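Local structure of endo-xylogalacturonan hydrolase A (Aspergillus tubingensis, 4C2L) at residues N342-A347 against L370-P375. The protein cleaves the xylose-substituted galacturonan backbone of xylogalacturonan, a component of the hairy regions of pectin, as a family 28 glycoside hydrolase. Sequence-based numbering, arbitrary orientation.
Sequences NLDCGA and LCANTP
L343 is held from both its backbone polar atoms by the neighbouring strand in the pairing of strands 339-344 and 368-372, successive coils near the C-terminal end of the right-handed parallel beta-helix of family 28. L343 N donates to L370 O (2.8 Å) almost straight, at 172°, and L343 O accepts A372 N (2.9 Å). C371 CA also approaches L343 O in a CA-H...O contact of 3.4 Å. Past D344 the pairing weakens: C345 N to A372 O is a weak bond, and the next bond across comes from the N373 side chain. N373 has positive phi (63°), and its CG lies anti to the carbonyl carbon, chi1 -57°, which carries the amide toward the backbone of C345-A347. L343 and C371 point to the inward face; beside them T374 CG2, from the loop after the strand, meets L343 CB at 4.0 Å, and L343 also packs on F298 and I355. On the other face N342 and L370 lie aslant, and D344 OD1 touches A372 CB. N342 ND2 is hydrogen-bonded to Y296 OH and N342 OD1 to S387 N, which hold the amide from outside the pair. C345, just past its strand, is disulfide-bonded to C351, and C371, within its strand, to C382. N373 ND2 donates to C345 O (2.9 Å) from above the carbonyl plane, 41° out of it.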
loop_
_atom_site.group_PDB
_atom_site.type_symbol
_atom_site.label_atom_id
_atom_site.label_comp_id
_atom_site.label_asym_id
_atom_site.label_seq_id
_atom_site.Cartn_x
_atom_site.Cartn_y
_atom_site.Cartn_z
ATOM N N ASN A 342 -14.092 -4.552 15.043
ATOM C CA ASN A 342 -15.443 -4.354 14.533
ATOM C C ASN A 342 -15.590 -5.234 13.299
ATOM O O ASN A 342 -15.099 -4.896 12.219
ATOM C CB ASN A 342 -15.670 -2.876 14.179
ATOM C CG ASN A 342 -17.144 -2.523 14.014
ATOM O OD1 ASN A 342 -17.978 -3.373 13.689
ATOM N ND2 ASN A 342 -17.474 -1.256 14.245
ATOM N N LEU A 343 -16.237 -6.381 13.470
ATOM C CA LEU A 343 -16.322 -7.379 12.406
ATOM C C LEU A 343 -17.724 -7.340 11.839
ATOM O O LEU A 343 -18.607 -8.113 12.251
ATOM C CB LEU A 343 -15.974 -8.773 12.943
ATOM C CG LEU A 343 -14.714 -8.931 13.805
ATOM C CD1 LEU A 343 -14.499 -10.373 14.248
ATOM C CD2 LEU A 343 -13.480 -8.414 13.076
ATOM N N ASP A 344 -17.941 -6.406 10.916
ATOM C CA ASP A 344 -19.249 -6.231 10.321
ATOM C C ASP A 344 -19.370 -7.006 8.999
ATOM O O ASP A 344 -19.353 -6.410 7.917
ATOM C CB ASP A 344 -19.574 -4.742 10.115
ATOM C CG ASP A 344 -21.063 -4.498 9.908
ATOM O OD1 ASP A 344 -21.871 -5.143 10.614
ATOM O OD2 ASP A 344 -21.433 -3.671 9.052
ATOM N N CYS A 345 -19.494 -8.330 9.084
ATOM C CA CYS A 345 -19.675 -9.127 7.864
ATOM C C CYS A 345 -21.045 -8.855 7.228
ATOM O O CYS A 345 -21.990 -8.494 7.928
ATOM C CB CYS A 345 -19.486 -10.620 8.138
ATOM S SG CYS A 345 -17.739 -11.093 8.031
ATOM N N GLY A 346 -21.128 -9.030 5.911
ATOM C CA GLY A 346 -22.352 -8.746 5.166
ATOM C C GLY A 346 -23.441 -9.763 5.469
ATOM O O GLY A 346 -23.158 -10.913 5.783
ATOM N N ALA A 347 -24.688 -9.322 5.383
ATOM C CA ALA A 347 -25.826 -10.173 5.738
ATOM C C ALA A 347 -25.988 -11.365 4.811
ATOM O O ALA A 347 -26.447 -12.424 5.243
ATOM C CB ALA A 347 -27.108 -9.352 5.763
ATOM N N LEU A 370 -17.045 -6.284 18.420
ATOM C CA LEU A 370 -18.364 -6.130 17.829
ATOM C C LEU A 370 -18.463 -7.039 16.615
ATOM O O LEU A 370 -17.520 -7.115 15.824
ATOM C CB LEU A 370 -18.620 -4.687 17.407
ATOM C CG LEU A 370 -18.609 -3.635 18.520
ATOM C CD1 LEU A 370 -19.027 -2.313 17.913
ATOM C CD2 LEU A 370 -19.537 -4.041 19.668
ATOM N N CYS A 371 -19.593 -7.744 16.488
ATOM C CA CYS A 371 -19.772 -8.699 15.384
ATOM C C CYS A 371 -21.147 -8.610 14.754
ATOM O O CYS A 371 -22.146 -8.369 15.444
ATOM C CB CYS A 371 -19.598 -10.134 15.870
ATOM S SG CYS A 371 -18.019 -10.553 16.629
ATOM N N ALA A 372 -21.188 -8.812 13.440
ATOM C CA ALA A 372 -22.428 -9.090 12.735
ATOM C C ALA A 372 -22.121 -10.171 11.710
ATOM O O ALA A 372 -21.108 -10.088 11.002
ATOM C CB ALA A 372 -22.958 -7.840 12.049
ATOM N N ASN A 373 -22.961 -11.211 11.668
ATOM C CA ASN A 373 -22.856 -12.263 10.646
ATOM C C ASN A 373 -21.549 -13.055 10.692
ATOM O O ASN A 373 -21.067 -13.533 9.666
ATOM C CB ASN A 373 -23.100 -11.686 9.244
ATOM C CG ASN A 373 -24.432 -10.993 9.136
ATOM O OD1 ASN A 373 -25.482 -11.640 9.253
ATOM N ND2 ASN A 373 -24.412 -9.674 8.926
ATOM N N THR A 374 -20.999 -13.191 11.897
ATOM C CA THR A 374 -19.776 -13.936 12.121
ATOM C C THR A 374 -20.115 -15.381 12.455
ATOM O O THR A 374 -21.198 -15.660 12.986
ATOM C CB THR A 374 -18.932 -13.320 13.262
ATOM O OG1 THR A 374 -19.759 -13.120 14.413
ATOM C CG2 THR A 374 -18.340 -11.962 12.830
ATOM N N PRO A 375 -19.210 -16.305 12.131
ATOM C CA PRO A 375 -19.479 -17.741 12.257
ATOM C C PRO A 375 -19.381 -18.261 13.696
ATOM O O PRO A 375 -18.770 -17.631 14.560
ATOM C CB PRO A 375 -18.374 -18.375 11.418
ATOM C CG PRO A 375 -17.245 -17.400 11.492
ATOM C CD PRO A 375 -17.887 -16.049 11.527
#